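Local coordinates for host Factor for Q beta (Staphylococcus aureus, PDB 1KQ1), which binds RNA as a hexameric Sm-like protein and regulates translation, at residues T20-F25 against G34-Y39; V24-G29 against K57-T62. All coordinates share one frame; numbering follows the deposited sequence.

Contact 1. Residues T20-F25 against G34-Y39; sequences TEVTVF and GVIEEY
Val-22 and Gly-34 face each other as an antiparallel hydrogen-bonded pair, and two backbone bonds lock them together. Val-22 N donates its N-H to Gly-34 O at 2.7 Å, and Gly-34 N donates to Val-22 O at 2.9 Å; both run close to the C=O axis of the acceptor. Besides the N-H of Val-22, Gly-34 O is approached by the weaker CA-H donor of Glu-21, whose CA lies 3.4 Å from Gly-34 O. Past this pair the strands part company, and a water takes over: Thr-20 O accepts from it at 2.6 Å, while Ile-36 N donates to it at 2.8 Å, bridging two backbone groups too far apart to bond directly. The segments belong to the hairpin of strands 21-26 and 31-39 in the strongly bent Sm fold, and their short axes make an angle of 97°, far from the 180° of a flat antiparallel pair. Splaying of this kind is consistent with a water standing where another backbone bond might be expected. Glu-21 sends CG out opposite its own backbone N (chi1 -173°) and then bends at chi2, which brings the carboxylate back over Gly-34; its OE1 ends 3.7 Å from Val-35 CG2, the two side chains crossing at about a right angle. On the side of Val-22, CG2 lies 4.4 Å from Ile-36 CD1, a loose touch made by the outer end of the isoleucine. Phe-15 of helix 7-17 packs on both Val-22 and Ile-36, while Val-44 and Leu-46 of strand 43-48 meet Ile-36 as well. At the far end of strand 31-39, Tyr-39 OH is hydrogen-bonded to Glu-13 of the same helix.

Contact 2. Residues V24-G29 against K57-T62; sequences VFFLNG and KHAIST
Phe-25 faces both Ser-61 and Thr-62, which makes this pairing a classic beta bulge in an antiparallel sheet. Among the backbone bonds, Phe-25 N reaches Thr-62 O at 2.8 Å, almost straight and in the carbonyl plane. Phe-25 O is gripped twice, by Ser-61 N at 2.8 Å and by Thr-62 N at 3.2 Å, both donors standing off the same face of its carbonyl plane. Beyond the bulge, Leu-27 N bonds to Ala-59 O at 2.9 Å with a more bent N-H...O angle of 142°, tying the start of the 26-29 turn to the 3-10 segment 57-59.

Apolar contacts are made by Val-24, whose CG1 meets Ile-60 CG1 at 3.8 Å and also lies over one face of the Phe-26 ring, offset toward its rim, and by Phe-25, whose CB approaches Thr-62 CB. Other side chains rest against backbone carbonyls. In Leu-27, CG stands anti to the carbonyl carbon (chi1 -58°), passes Ala-59 O and carries CD1 to 3.5 Å from His-58 O, while Thr-62 O sits near the edge of the Phe-25 ring.

Ile-55 of strand 51-56 packs on Phe-26 and Ile-60, and Met-32 of strand 31-39 also touches Phe-26; beyond strand 60-65 the sheet continues through Thr-62 into a strand of a neighbouring subunit.

How the contacts relate
From the N terminus, helix 7-17 leads into strand 21-26, the first strand and the one both contacts share. Contact 1 closes the shorter loop, as the chain turns back after 26 and strand 31-39 returns alongside the strand's beginning. Contact 2 waits until strands 43-48 and 51-56 have been laid down; then 57-62 comes back to the strand's later half, closing a longer loop. This second loop opens within the first and closes beyond it, so the two interlock rather than nest, their segments sharing Val-24 and Phe-25. The first strand in sequence thus joins its hairpin partner 31-39 to the last strand, 60-65, at one edge of the chain's own sheet.

Contact 1. Residues T20-F25 against G34-Y39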
ATOM      1  N   THR C  20     -25.017  -6.613  12.229  1.00 14.72           N
ATOM      2  CA  THR C  20     -25.470  -5.825  11.132  1.00 19.04           C
ATOM      3  C   THR C  20     -24.761  -6.166   9.818  1.00 18.67           C
ATOM      4  O   THR C  20     -23.584  -6.533   9.772  1.00 18.01           O
ATOM      5  CB  THR C  20     -25.525  -4.283  11.487  1.00 34.78           C
ATOM      6  OG1 THR C  20     -24.785  -3.507  10.549  1.00 30.95           O
ATOM      7  CG2 THR C  20     -25.070  -4.021  12.914  1.00 13.00           C
ATOM      8  N   GLU C  21     -25.546  -6.171   8.754  1.00 23.15           N
ATOM      9  CA  GLU C  21     -25.003  -6.467   7.443  1.00 18.29           C
ATOM     10  C   GLU C  21     -24.174  -5.247   7.032  1.00 18.57           C
ATOM     11  O   GLU C  21     -24.698  -4.168   6.824  1.00 18.50           O
ATOM     12  CB  GLU C  21     -26.176  -6.666   6.477  1.00 22.38           C
ATOM     13  CG  GLU C  21     -25.778  -7.143   5.094  1.00 38.93           C
ATOM     14  CD  GLU C  21     -25.495  -8.627   5.032  1.00 48.07           C
ATOM     15  OE1 GLU C  21     -25.539  -9.293   6.087  1.00 52.66           O
ATOM     16  OE2 GLU C  21     -25.232  -9.133   3.918  1.00 56.53           O
ATOM     17  N   VAL C  22     -22.861  -5.421   6.925  1.00 15.38           N
ATOM     18  CA  VAL C  22     -21.965  -4.342   6.574  1.00 15.52           C
ATOM     19  C   VAL C  22     -21.355  -4.615   5.190  1.00 13.58           C
ATOM     20  O   VAL C  22     -21.189  -5.764   4.812  1.00 16.85           O
ATOM     21  CB  VAL C  22     -20.798  -4.310   7.607  1.00 18.27           C
ATOM     22  CG1 VAL C  22     -19.699  -3.331   7.191  1.00 30.32           C
ATOM     23  CG2 VAL C  22     -21.358  -3.962   9.003  1.00 22.25           C
ATOM     24  N   THR C  23     -21.053  -3.531   4.495  1.00 11.01           N
ATOM     25  CA  THR C  23     -20.378  -3.593   3.201  1.00 11.96           C
ATOM     26  C   THR C  23     -18.934  -3.111   3.468  1.00 10.64           C
ATOM     27  O   THR C  23     -18.699  -2.020   4.015  1.00 11.67           O
ATOM     28  CB  THR C  23     -21.010  -2.667   2.175  1.00 14.67           C
ATOM     29  OG1 THR C  23     -22.358  -3.131   1.908  1.00 21.27           O
ATOM     30  CG2 THR C  23     -20.229  -2.708   0.838  1.00 23.34           C
ATOM     31  N   VAL C  24     -17.994  -3.954   3.094  1.00  8.45           N
ATOM     32  CA  VAL C  24     -16.573  -3.648   3.251  1.00  8.73           C
ATOM     33  C   VAL C  24     -16.017  -3.303   1.863  1.00  8.99           C
ATOM     34  O   VAL C  24     -16.154  -4.130   0.910  1.00 12.91           O
ATOM     35  CB  VAL C  24     -15.832  -4.880   3.768  1.00 10.05           C
ATOM     36  CG1 VAL C  24     -14.291  -4.624   3.822  1.00 12.99           C
ATOM     37  CG2 VAL C  24     -16.328  -5.253   5.156  1.00 11.65           C
ATOM     38  N   PHE C  25     -15.458  -2.104   1.714  1.00  7.91           N
ATOM     39  CA  PHE C  25     -14.813  -1.740   0.463  1.00  7.47           C
ATOM     40  C   PHE C  25     -13.346  -1.931   0.650  1.00  8.72           C
ATOM     41  O   PHE C  25     -12.792  -1.609   1.708  1.00  9.63           O
ATOM     42  CB  PHE C  25     -15.090  -0.288   0.084  1.00  9.79           C
ATOM     43  CG  PHE C  25     -16.462  -0.076  -0.436  1.00 14.14           C
ATOM     44  CD1 PHE C  25     -16.680   0.013  -1.793  1.00 16.03           C
ATOM     45  CD2 PHE C  25     -17.513   0.042   0.450  1.00 15.37           C
ATOM     46  CE1 PHE C  25     -17.975   0.231  -2.285  1.00 25.37           C
ATOM     47  CE2 PHE C  25     -18.817   0.259  -0.027  1.00 25.08           C
ATOM     48  CZ  PHE C  25     -19.032   0.354  -1.402  1.00 22.90           C
ATOM     49  N   GLY C  34     -21.540  -8.589   4.371  1.00 14.92           N
ATOM     50  CA  GLY C  34     -21.654  -9.705   5.290  1.00 14.96           C
ATOM     51  C   GLY C  34     -21.796  -9.224   6.720  1.00 13.49           C
ATOM     52  O   GLY C  34     -22.019  -8.032   6.969  1.00 16.96           O
ATOM     53  N   VAL C  35     -21.661 -10.174   7.628  1.00 15.41           N
ATOM     54  CA  VAL C  35     -21.756  -9.883   9.047  1.00 19.08           C
ATOM     55  C   VAL C  35     -20.381 -10.075   9.665  1.00 17.11           C
ATOM     56  O   VAL C  35     -19.721 -11.104   9.422  1.00 13.18           O
ATOM     57  CB  VAL C  35     -22.723 -10.860   9.748  1.00 21.20           C
ATOM     58  CG1 VAL C  35     -22.659 -10.647  11.256  1.00 19.78           C
ATOM     59  CG2 VAL C  35     -24.137 -10.630   9.251  1.00 22.97           C
ATOM     60  N   ILE C  36     -19.953  -9.093  10.459  1.00 12.55           N
ATOM     61  CA  ILE C  36     -18.694  -9.220  11.144  1.00 15.11           C
ATOM     62  C   ILE C  36     -18.920 -10.153  12.344  1.00 15.44           C
ATOM     63  O   ILE C  36     -19.689  -9.842  13.292  1.00 17.21           O
ATOM     64  CB  ILE C  36     -18.180  -7.851  11.571  1.00 14.94           C
ATOM     65  CG1 ILE C  36     -17.881  -7.021  10.320  1.00 17.20           C
ATOM     66  CG2 ILE C  36     -16.956  -8.012  12.473  1.00 14.22           C
ATOM     67  CD1 ILE C  36     -17.518  -5.545  10.586  1.00 22.59           C
ATOM     68  N   GLU C  37     -18.271 -11.298  12.311  1.00 12.86           N
ATOM     69  CA  GLU C  37     -18.373 -12.279  13.384  1.00 19.79           C
ATOM     70  C   GLU C  37     -17.349 -12.040  14.458  1.00 20.54           C
ATOM     71  O   GLU C  37     -17.632 -12.225  15.654  1.00 21.84           O
ATOM     72  CB  GLU C  37     -18.196 -13.692  12.841  1.00 23.90           C
ATOM     73  CG  GLU C  37     -19.275 -14.084  11.862  1.00 20.29           C
ATOM     74  CD  GLU C  37     -20.664 -13.975  12.463  1.00 32.07           C
ATOM     75  OE1 GLU C  37     -20.785 -14.131  13.699  1.00 39.58           O
ATOM     76  OE2 GLU C  37     -21.628 -13.741  11.702  1.00 37.77           O
ATOM     77  N   GLU C  38     -16.144 -11.657  14.055  1.00 18.05           N
ATOM     78  CA  GLU C  38     -15.085 -11.378  14.999  1.00 17.84           C
ATOM     79  C   GLU C  38     -14.088 -10.496  14.291  1.00 18.68           C
ATOM     80  O   GLU C  38     -14.102 -10.410  13.067  1.00 16.50           O
ATOM     81  CB  GLU C  38     -14.365 -12.670  15.386  1.00 31.54           C
ATOM     82  CG  GLU C  38     -15.253 -13.808  15.797  1.00 48.12           C
ATOM     83  CD  GLU C  38     -14.464 -15.070  16.031  1.00 54.74           C
ATOM     84  OE1 GLU C  38     -13.497 -15.028  16.828  1.00 55.33           O
ATOM     85  OE2 GLU C  38     -14.813 -16.102  15.417  1.00 62.41           O
ATOM     86  N   TYR C  39     -13.221  -9.853  15.065  1.00 15.48           N
ATOM     87  CA  TYR C  39     -12.182  -9.007  14.480  1.00 17.79           C
ATOM     88  C   TYR C  39     -11.100  -8.779  15.518  1.00 18.55           C
ATOM     89  O   TYR C  39     -11.320  -8.984  16.723  1.00 17.40           O
ATOM     90  CB  TYR C  39     -12.795  -7.664  14.046  1.00 18.21           C
ATOM     91  CG  TYR C  39     -13.238  -6.777  15.202  1.00 18.37           C
ATOM     92  CD1 TYR C  39     -12.330  -5.955  15.858  1.00 18.17           C
ATOM     93  CD2 TYR C  39     -14.548  -6.833  15.699  1.00 15.98           C
ATOM     94  CE1 TYR C  39     -12.684  -5.216  16.975  1.00 23.11           C
ATOM     95  CE2 TYR C  39     -14.904  -6.082  16.844  1.00 16.90           C
ATOM     96  CZ  TYR C  39     -13.971  -5.284  17.463  1.00 23.95           C
ATOM     97  OH  TYR C  39     -14.318  -4.509  18.582  1.00 31.35           O
TER
HETATM   98  O   HOH W   1     -21.605  -7.020  11.451  1.00 16.50           O

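Contact 2. Residues V24-G29 against K57-T62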
ATOM      1  N   VAL C  24     -17.994  -3.954   3.094  1.00  8.45           N
ATOM      2  CA  VAL C  24     -16.573  -3.648   3.251  1.00  8.73           C
ATOM      3  C   VAL C  24     -16.017  -3.303   1.863  1.00  8.99           C
ATOM      4  O   VAL C  24     -16.154  -4.130   0.910  1.00 12.91           O
ATOM      5  CB  VAL C  24     -15.832  -4.880   3.768  1.00 10.05           C
ATOM      6  CG1 VAL C  24     -14.291  -4.624   3.822  1.00 12.99           C
ATOM      7  CG2 VAL C  24     -16.328  -5.253   5.156  1.00 11.65           C
ATOM      8  N   PHE C  25     -15.458  -2.104   1.714  1.00  7.91           N
ATOM      9  CA  PHE C  25     -14.813  -1.740   0.463  1.00  7.47           C
ATOM     10  C   PHE C  25     -13.346  -1.931   0.650  1.00  8.72           C
ATOM     11  O   PHE C  25     -12.792  -1.609   1.708  1.00  9.63           O
ATOM     12  CB  PHE C  25     -15.090  -0.288   0.084  1.00  9.79           C
ATOM     13  CG  PHE C  25     -16.462  -0.076  -0.436  1.00 14.14           C
ATOM     14  CD1 PHE C  25     -16.680   0.013  -1.793  1.00 16.03           C
ATOM     15  CD2 PHE C  25     -17.513   0.042   0.450  1.00 15.37           C
ATOM     16  CE1 PHE C  25     -17.975   0.231  -2.285  1.00 25.37           C
ATOM     17  CE2 PHE C  25     -18.817   0.259  -0.027  1.00 25.08           C
ATOM     18  CZ  PHE C  25     -19.032   0.354  -1.402  1.00 22.90           C
ATOM     19  N   PHE C  26     -12.703  -2.462  -0.389  1.00  6.62           N
ATOM     20  CA  PHE C  26     -11.244  -2.720  -0.342  1.00  8.54           C
ATOM     21  C   PHE C  26     -10.424  -1.619  -1.003  1.00  7.53           C
ATOM     22  O   PHE C  26     -10.966  -0.753  -1.666  1.00  8.20           O
ATOM     23  CB  PHE C  26     -11.000  -4.070  -1.039  1.00  8.44           C
ATOM     24  CG  PHE C  26     -11.591  -5.219  -0.320  1.00  9.14           C
ATOM     25  CD1 PHE C  26     -10.831  -5.908   0.624  1.00 14.91           C
ATOM     26  CD2 PHE C  26     -12.917  -5.602  -0.561  1.00 13.92           C
ATOM     27  CE1 PHE C  26     -11.402  -6.984   1.328  1.00 16.53           C
ATOM     28  CE2 PHE C  26     -13.497  -6.676   0.145  1.00 18.10           C
ATOM     29  CZ  PHE C  26     -12.724  -7.354   1.086  1.00 19.57           C
ATOM     30  N   LEU C  27      -9.092  -1.680  -0.865  1.00  8.98           N
ATOM     31  CA  LEU C  27      -8.249  -0.673  -1.483  1.00  7.73           C
ATOM     32  C   LEU C  27      -8.437  -0.585  -2.971  1.00 10.39           C
ATOM     33  O   LEU C  27      -8.284   0.506  -3.527  1.00 11.29           O
ATOM     34  CB  LEU C  27      -6.773  -0.945  -1.220  1.00 13.82           C
ATOM     35  CG  LEU C  27      -6.308  -1.014   0.224  1.00 14.71           C
ATOM     36  CD1 LEU C  27      -4.761  -1.150   0.239  1.00 11.80           C
ATOM     37  CD2 LEU C  27      -6.732   0.233   0.948  1.00 15.93           C
ATOM     38  N   ASN C  28      -8.756  -1.706  -3.630  1.00  9.72           N
ATOM     39  CA  ASN C  28      -8.938  -1.627  -5.069  1.00 10.55           C
ATOM     40  C   ASN C  28     -10.341  -1.190  -5.487  1.00 11.61           C
ATOM     41  O   ASN C  28     -10.631  -1.156  -6.695  1.00 13.11           O
ATOM     42  CB  ASN C  28      -8.591  -2.974  -5.718  1.00 13.46           C
ATOM     43  CG  ASN C  28      -9.695  -3.999  -5.576  1.00 16.29           C
ATOM     44  OD1 ASN C  28     -10.437  -4.028  -4.591  1.00 11.64           O
ATOM     45  ND2 ASN C  28      -9.809  -4.873  -6.576  1.00 21.17           N
ATOM     46  N   GLY C  29     -11.206  -0.857  -4.524  1.00 10.03           N
ATOM     47  CA  GLY C  29     -12.561  -0.422  -4.839  1.00  9.91           C
ATOM     48  C   GLY C  29     -13.642  -1.477  -4.902  1.00 11.31           C
ATOM     49  O   GLY C  29     -14.831  -1.123  -5.019  1.00 13.32           O
ATOM     50  N   LYS C  57      -7.194  -6.051   7.655  1.00  9.13           N
ATOM     51  CA  LYS C  57      -7.521  -4.643   7.759  1.00  8.92           C
ATOM     52  C   LYS C  57      -6.648  -3.777   6.848  1.00  6.25           C
ATOM     53  O   LYS C  57      -7.071  -2.708   6.386  1.00  6.92           O
ATOM     54  CB  LYS C  57      -7.376  -4.147   9.220  1.00 14.05           C
ATOM     55  CG  LYS C  57      -8.564  -4.439  10.128  1.00 25.78           C
ATOM     56  CD  LYS C  57      -8.322  -3.748  11.487  1.00 21.36           C
ATOM     57  CE  LYS C  57      -9.536  -3.843  12.428  1.00 27.77           C
ATOM     58  NZ  LYS C  57      -9.277  -3.203  13.804  1.00 21.17           N
ATOM     59  N   HIS C  58      -5.409  -4.219   6.572  1.00  6.50           N
ATOM     60  CA  HIS C  58      -4.568  -3.408   5.713  1.00  6.94           C
ATOM     61  C   HIS C  58      -5.138  -3.268   4.309  1.00  6.59           C
ATOM     62  O   HIS C  58      -4.747  -2.343   3.579  1.00  8.52           O
ATOM     63  CB  HIS C  58      -3.100  -3.934   5.669  1.00  6.53           C
ATOM     64  CG  HIS C  58      -2.928  -5.313   5.090  1.00  8.07           C
ATOM     65  ND1 HIS C  58      -2.226  -6.297   5.758  1.00 10.65           N
ATOM     66  CD2 HIS C  58      -3.273  -5.845   3.890  1.00  9.82           C
ATOM     67  CE1 HIS C  58      -2.154  -7.381   5.004  1.00 10.50           C
ATOM     68  NE2 HIS C  58      -2.785  -7.139   3.862  1.00  7.52           N
ATOM     69  N   ALA C  59      -6.061  -4.161   3.934  1.00  6.47           N
ATOM     70  CA  ALA C  59      -6.666  -4.088   2.611  1.00  5.14           C
ATOM     71  C   ALA C  59      -8.014  -3.386   2.595  1.00  5.86           C
ATOM     72  O   ALA C  59      -8.634  -3.236   1.526  1.00  8.42           O
ATOM     73  CB  ALA C  59      -6.811  -5.499   2.019  1.00  7.79           C
ATOM     74  N   ILE C  60      -8.520  -3.021   3.781  1.00  6.21           N
ATOM     75  CA  ILE C  60      -9.816  -2.350   3.828  1.00  7.27           C
ATOM     76  C   ILE C  60      -9.724  -0.855   3.679  1.00  7.28           C
ATOM     77  O   ILE C  60      -8.816  -0.201   4.222  1.00  6.97           O
ATOM     78  CB  ILE C  60     -10.525  -2.676   5.169  1.00  6.32           C
ATOM     79  CG1 ILE C  60     -10.761  -4.185   5.264  1.00  5.95           C
ATOM     80  CG2 ILE C  60     -11.854  -1.851   5.285  1.00  9.06           C
ATOM     81  CD1 ILE C  60     -11.269  -4.596   6.661  1.00  7.89           C
ATOM     82  N   SER C  61     -10.644  -0.315   2.864  1.00  5.30           N
ATOM     83  CA  SER C  61     -10.742   1.139   2.704  1.00  5.07           C
ATOM     84  C   SER C  61     -11.845   1.698   3.583  1.00  9.57           C
ATOM     85  O   SER C  61     -11.613   2.645   4.379  1.00  9.04           O
ATOM     86  CB  SER C  61     -11.078   1.439   1.249  1.00 11.07           C
ATOM     87  OG  SER C  61     -11.350   2.815   1.179  1.00 17.40           O
ATOM     88  N   THR C  62     -13.033   1.108   3.474  1.00  8.05           N
ATOM     89  CA  THR C  62     -14.200   1.666   4.169  1.00  8.68           C
ATOM     90  C   THR C  62     -15.195   0.640   4.613  1.00  8.33           C
ATOM     91  O   THR C  62     -15.334  -0.391   3.984  1.00 10.93           O
ATOM     92  CB  THR C  62     -14.972   2.562   3.143  1.00 12.81           C
ATOM     93  OG1 THR C  62     -14.082   3.504   2.552  1.00 17.65           O
ATOM     94  CG2 THR C  62     -16.148   3.348   3.782  1.00 15.17           C
TER